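Local coordinates for BmrU protein (Bacillus anthracis, PDB 3T5P), which probably phosphorylates diacylglycerol or a related lipid, as a putative diacylglycerol kinase, and binds a magnesium ion in its C-terminal domain, at residues A[201-206]-A[230-235]; A[226-231]-A[264-269]. One frame throughout, in Å; residues are numbered along the deposited sequence.

Contact 1 of 2, residues A[201-206]-A[230-235]; sequences VLVMVG and IFVVKS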
loop_
_atom_site.group_PDB
_atom_site.type_symbol
_atom_site.label_atom_id
_atom_site.label_comp_id
_atom_site.label_asym_id
_atom_site.label_seq_id
_atom_site.Cartn_x
_atom_site.Cartn_y
_atom_site.Cartn_z
ATOM N N VAL A 201 25.797 -43.057 4.282
ATOM C CA VAL A 201 24.624 -43.406 3.483
ATOM C C VAL A 201 23.526 -42.355 3.649
ATOM O O VAL A 201 22.714 -42.133 2.734
ATOM C CB VAL A 201 24.076 -44.769 3.922
ATOM C CG1 VAL A 201 22.671 -44.992 3.385
ATOM C CG2 VAL A 201 25.022 -45.853 3.456
ATOM N N LEU A 202 23.516 -41.726 4.828
ATOM C CA LEU A 202 22.533 -40.709 5.147
ATOM C C LEU A 202 23.114 -39.638 6.063
ATOM O O LEU A 202 23.679 -39.948 7.113
ATOM C CB LEU A 202 21.332 -41.340 5.832
ATOM C CG LEU A 202 20.172 -40.397 6.134
ATOM C CD1 LEU A 202 19.440 -40.024 4.855
ATOM C CD2 LEU A 202 19.232 -41.034 7.139
ATOM N N VAL A 203 22.974 -38.376 5.651
ATOM C CA VAL A 203 23.346 -37.241 6.487
ATOM C C VAL A 203 22.136 -36.329 6.606
ATOM O O VAL A 203 21.621 -35.846 5.611
ATOM C CB VAL A 203 24.532 -36.470 5.914
ATOM C CG1 VAL A 203 24.846 -35.279 6.769
ATOM C CG2 VAL A 203 25.729 -37.368 5.817
HETATM N N MSE A 204 21.684 -36.115 7.832
HETATM C CA MSE A 204 20.564 -35.222 8.120
HETATM C C MSE A 204 21.017 -34.071 9.025
HETATM O O MSE A 204 21.881 -34.235 9.901
HETATM C CB MSE A 204 19.446 -35.963 8.852
HETATM C CG MSE A 204 18.882 -37.169 8.128
HETATM SE SE MSE A 204 17.584 -36.665 6.813
HETATM C CE MSE A 204 16.203 -35.907 7.951
ATOM N N VAL A 205 20.425 -32.904 8.798
ATOM C CA VAL A 205 20.479 -31.815 9.759
ATOM C C VAL A 205 19.037 -31.449 10.035
ATOM O O VAL A 205 18.315 -31.008 9.140
ATOM C CB VAL A 205 21.254 -30.605 9.225
ATOM C CG1 VAL A 205 21.198 -29.464 10.200
ATOM C CG2 VAL A 205 22.692 -30.981 8.956
ATOM N N GLY A 206 18.606 -31.689 11.264
ATOM C CA GLY A 206 17.198 -31.548 11.623
ATOM C C GLY A 206 16.933 -30.309 12.455
ATOM O O GLY A 206 17.687 -29.969 13.362
ATOM N N ILE A 230 22.701 -32.687 13.935
ATOM C CA ILE A 230 23.375 -33.446 12.900
ATOM C C ILE A 230 23.171 -34.947 13.179
ATOM O O ILE A 230 23.288 -35.406 14.307
ATOM C CB ILE A 230 24.883 -33.152 12.852
ATOM C CG1 ILE A 230 25.145 -31.664 12.626
ATOM C CG2 ILE A 230 25.534 -33.943 11.729
ATOM C CD1 ILE A 230 26.569 -31.263 12.874
ATOM N N PHE A 231 22.914 -35.708 12.126
ATOM C CA PHE A 231 22.610 -37.118 12.262
ATOM C C PHE A 231 23.111 -37.859 11.035
ATOM O O PHE A 231 22.597 -37.661 9.936
ATOM C CB PHE A 231 21.111 -37.282 12.432
ATOM C CG PHE A 231 20.662 -38.693 12.665
ATOM C CD1 PHE A 231 20.412 -39.148 13.950
ATOM C CD2 PHE A 231 20.427 -39.555 11.591
ATOM C CE1 PHE A 231 19.971 -40.453 14.179
ATOM C CE2 PHE A 231 19.989 -40.854 11.796
ATOM C CZ PHE A 231 19.762 -41.308 13.100
ATOM N N VAL A 232 24.128 -38.699 11.236
ATOM C CA VAL A 232 24.779 -39.429 10.137
ATOM C C VAL A 232 24.698 -40.948 10.307
ATOM O O VAL A 232 24.989 -41.469 11.378
ATOM C CB VAL A 232 26.286 -39.052 10.030
ATOM C CG1 VAL A 232 26.910 -39.614 8.746
ATOM C CG2 VAL A 232 26.455 -37.567 10.090
ATOM N N VAL A 233 24.326 -41.651 9.243
ATOM C CA VAL A 233 24.515 -43.079 9.200
ATOM C C VAL A 233 25.757 -43.403 8.356
ATOM O O VAL A 233 25.820 -43.095 7.155
ATOM C CB VAL A 233 23.273 -43.823 8.639
ATOM C CG1 VAL A 233 23.452 -45.343 8.753
ATOM C CG2 VAL A 233 22.014 -43.399 9.374
ATOM N N LYS A 234 26.740 -44.035 8.987
ATOM C CA LYS A 234 27.924 -44.518 8.276
ATOM C C LYS A 234 27.590 -45.531 7.162
ATOM O O LYS A 234 26.558 -46.204 7.221
ATOM C CB LYS A 234 28.897 -45.163 9.266
ATOM C CG LYS A 234 29.558 -44.177 10.242
ATOM C CD LYS A 234 30.824 -44.760 10.929
ATOM C CE LYS A 234 31.731 -45.589 9.975
ATOM N NZ LYS A 234 33.120 -45.809 10.479
ATOM N N SER A 235 28.474 -45.636 6.165
ATOM C CA SER A 235 28.359 -46.604 5.023
ATOM C C SER A 235 28.098 -48.071 5.455
ATOM O O SER A 235 27.421 -48.882 4.800
ATOM C CB SER A 235 29.671 -46.565 4.213
ATOM O OG SER A 235 30.821 -46.630 5.061
#

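Contact 2 of 2, residues A[226-231]-A[264-269]; sequences GTLDIF and KSIHIE. With MG (magnesium ion), chain M.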
loop_
_atom_site.group_PDB
_atom_site.type_symbol
_atom_site.label_atom_id
_atom_site.label_comp_id
_atom_site.label_asym_id
_atom_site.label_seq_id
_atom_site.Cartn_x
_atom_site.Cartn_y
_atom_site.Cartn_z
ATOM N N GLY A 226 17.774 -23.208 19.916
ATOM C CA GLY A 226 18.919 -22.452 19.431
ATOM C C GLY A 226 19.988 -23.294 18.794
ATOM O O GLY A 226 21.086 -22.802 18.552
ATOM N N THR A 227 19.677 -24.549 18.504
ATOM C CA THR A 227 20.677 -25.464 17.936
ATOM C C THR A 227 20.066 -26.534 17.011
ATOM O O THR A 227 18.892 -26.935 17.171
ATOM C CB THR A 227 21.513 -26.139 19.051
ATOM O OG1 THR A 227 22.625 -26.829 18.477
ATOM C CG2 THR A 227 20.670 -27.127 19.847
ATOM N N LEU A 228 20.874 -26.970 16.042
ATOM C CA LEU A 228 20.447 -27.945 15.035
ATOM C C LEU A 228 21.025 -29.314 15.366
ATOM O O LEU A 228 22.049 -29.405 16.032
ATOM C CB LEU A 228 20.922 -27.548 13.636
ATOM C CG LEU A 228 20.259 -26.354 12.966
ATOM C CD1 LEU A 228 21.129 -25.858 11.847
ATOM C CD2 LEU A 228 18.868 -26.692 12.456
ATOM N N ASP A 229 20.376 -30.369 14.872
ATOM C CA ASP A 229 20.818 -31.735 15.119
ATOM C C ASP A 229 21.401 -32.388 13.875
ATOM O O ASP A 229 20.687 -32.607 12.894
ATOM C CB ASP A 229 19.669 -32.570 15.651
ATOM C CG ASP A 229 19.302 -32.199 17.073
ATOM O OD1 ASP A 229 19.678 -32.959 17.994
ATOM O OD2 ASP A 229 18.672 -31.127 17.260
ATOM N N ILE A 230 22.701 -32.687 13.935
ATOM C CA ILE A 230 23.375 -33.446 12.900
ATOM C C ILE A 230 23.171 -34.947 13.179
ATOM O O ILE A 230 23.288 -35.406 14.307
ATOM C CB ILE A 230 24.883 -33.152 12.852
ATOM C CG1 ILE A 230 25.145 -31.664 12.626
ATOM C CG2 ILE A 230 25.534 -33.943 11.729
ATOM C CD1 ILE A 230 26.569 -31.263 12.874
ATOM N N PHE A 231 22.914 -35.708 12.126
ATOM C CA PHE A 231 22.610 -37.118 12.262
ATOM C C PHE A 231 23.111 -37.859 11.035
ATOM O O PHE A 231 22.597 -37.661 9.936
ATOM C CB PHE A 231 21.111 -37.282 12.432
ATOM C CG PHE A 231 20.662 -38.693 12.665
ATOM C CD1 PHE A 231 20.412 -39.148 13.950
ATOM C CD2 PHE A 231 20.427 -39.555 11.591
ATOM C CE1 PHE A 231 19.971 -40.453 14.179
ATOM C CE2 PHE A 231 19.989 -40.854 11.796
ATOM C CZ PHE A 231 19.762 -41.308 13.100
ATOM N N LYS A 264 25.332 -25.248 16.065
ATOM C CA LYS A 264 24.748 -23.965 15.615
ATOM C C LYS A 264 25.212 -23.585 14.212
ATOM O O LYS A 264 24.439 -23.074 13.410
ATOM C CB LYS A 264 25.103 -22.830 16.589
ATOM C CG LYS A 264 24.689 -23.087 18.032
ATOM C CD LYS A 264 24.529 -21.784 18.854
ATOM C CE LYS A 264 24.208 -22.074 20.339
ATOM N NZ LYS A 264 23.539 -20.921 21.022
ATOM N N SER A 265 26.480 -23.836 13.930
ATOM C CA SER A 265 27.103 -23.398 12.675
ATOM C C SER A 265 27.804 -24.576 12.012
ATOM O O SER A 265 28.766 -25.124 12.537
ATOM C CB SER A 265 28.089 -22.249 12.950
ATOM O OG SER A 265 28.563 -21.655 11.745
ATOM N N ILE A 266 27.292 -24.962 10.857
ATOM C CA ILE A 266 27.639 -26.240 10.244
ATOM C C ILE A 266 28.017 -26.044 8.794
ATOM O O ILE A 266 27.359 -25.285 8.085
ATOM C CB ILE A 266 26.442 -27.242 10.286
ATOM C CG1 ILE A 266 25.847 -27.328 11.687
ATOM C CG2 ILE A 266 26.874 -28.635 9.842
ATOM C CD1 ILE A 266 24.585 -28.172 11.759
ATOM N N HIS A 267 29.074 -26.731 8.363
ATOM C CA HIS A 267 29.475 -26.757 6.954
ATOM C C HIS A 267 29.613 -28.185 6.457
ATOM O O HIS A 267 30.377 -28.972 7.026
ATOM C CB HIS A 267 30.789 -26.015 6.719
ATOM C CG HIS A 267 31.022 -25.670 5.284
ATOM N ND1 HIS A 267 30.281 -24.712 4.625
ATOM C CD2 HIS A 267 31.894 -26.167 4.376
ATOM C CE1 HIS A 267 30.699 -24.622 3.375
ATOM N NE2 HIS A 267 31.676 -25.494 3.199
ATOM N N ILE A 268 28.887 -28.512 5.391
ATOM C CA ILE A 268 28.842 -29.887 4.888
ATOM C C ILE A 268 29.383 -29.993 3.459
ATOM O O ILE A 268 28.892 -29.338 2.535
ATOM C CB ILE A 268 27.430 -30.487 4.951
ATOM C CG1 ILE A 268 26.943 -30.512 6.408
ATOM C CG2 ILE A 268 27.421 -31.896 4.361
ATOM C CD1 ILE A 268 25.566 -31.131 6.584
ATOM N N GLU A 269 30.398 -30.840 3.315
ATOM C CA GLU A 269 31.108 -31.026 2.071
ATOM C C GLU A 269 31.044 -32.472 1.622
ATOM O O GLU A 269 31.238 -33.387 2.430
ATOM C CB GLU A 269 32.579 -30.649 2.248
ATOM C CG GLU A 269 32.995 -29.361 1.575
ATOM C CD GLU A 269 34.468 -29.087 1.779
ATOM O OE1 GLU A 269 34.883 -28.918 2.960
ATOM O OE2 GLU A 269 35.204 -29.048 0.761
HETATM MG MG MG M . 16.985 -27.213 17.702
HETATM O O HOH W 1 17.438 -29.246 18.535
HETATM O O HOH W 2 16.723 -28.188 15.951
HETATM O O HOH W 3 16.303 -25.513 16.647
#

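Contact 1 of 2, residues A[201-206]-A[230-235]
Strands 202-206 and 230-234 run antiparallel, their axes approaching to 4.7 Å with 168° between their directions. L202–V233 and M204–F231 are hydrogen-bonded pairs, whereas V203–V232 and V205–I230 are non-hydrogen-bonded. At the first pair V233 N donates to L202 O (2.8 Å); at the second M204 N meets F231 O at 2.8 Å, and F231 N returns to M204 O. A further bond joins V201 N to V233 O at 2.9 Å. With V201 and L202 both opposite V233, this end is a classic beta bulge, placed where the chain turns a corner from strand 194-200 of the six-stranded sheet into the four-stranded one. The two sheets face each other in the beta-sandwich-like C-terminal domain of the YegS family. V203 and V232 lie alongside each other on the face turned to I189 of the opposing sheet, V203 CG2 meeting V232 CG1 at 3.9 Å. V232 CG1, anti to its own nitrogen (chi1 -170°), also rests against L202 O. The other face carries L202, M204, F231 and V233. There M204, a selenomethionine, sets its CB 3.7 Å from F231 O and 4.2 Å from F231 CB, with CG oblique to the ring. A bend at chi2 (-82°) then turns its selenium away from the F231 strand; the M204 side chain also touches I218. The rings of F231 and F217 meet edge-to-face (T-shaped), and F231 packs on F241 and Y244 of helix 238-247. At the bulge, V201 CG2 lies 3.8 Å from S235 CA.

Contact 2 of 2, residues A[226-231]-A[264-269]
I230 and I266 reach toward each other tip to tip across the space between two sheets, and their meeting is the tight part of this contact. I266 CD1 lies 3.6 Å from I230 CG1 and also touches I230 CD1, which in turn reaches I266 CG2. Both isoleucines set CG1 anti to the carbonyl carbon (chi1 -58° in I230, -50° in I266), which sends the longer branch of each into the gap. L228 crosses I266 at an angle, its CD1 4.2 Å from the same I266 CD1, so that one methyl is shared by two residues of strand 228-234. The CA atoms of I230 and I266 are 8.8 Å apart and no hydrogen bond joins the segments: the evidence is for face-to-face sheet packing, as expected between the two layers of a beta-sandwich-like domain, not for strand pairing. I189 and Y191 of strand 185-191, with I290 and L292 of strand 288-300, extend this apolar layer.

Toward G226 the contact loosens and becomes more open to solvent. K264 is exposed, and its extended chain runs past G226 O, with CD at 3.6 Å; NZ stays 4.0 Å away, so the approach is made by methylene groups and not by a bond from the ammonium. T227 OG1 comes no closer than 4.0 Å to K264 N, an amide that is bonded to D192. The main chain of T227 turns to the magnesium ion instead: T227 O binds it at 2.0 Å, beside three waters, K222 O and D225 OD1. One of those waters donates to D229 OD2 at 2.6 Å, placing D229 in the second shell of the metal, while its OD1 is held by K262 in a salt bridge and by H260.

Contacts 1 and 2 both use strand 228-234 and share I230 and F231, but contact 1 uses its backbone edge within a sheet, contact 2 the side chains on one of its faces. Contact 1 thus depends on main-chain hydrogen bonds; contact 2 spans two sheets and has none, being apolar at its centre. Both are buried overall, although contact 2 runs out to exposed K264 and the metal site, while contact 1 has partly exposed residues at its K234 and S235 end. Their centres are 11 Å apart and they meet directly: G206 N probably bonds D229 O at 2.8 Å, and V205 packs on L228 and I268, continuing the inter-sheet layer of contact 2 along strand 202-206.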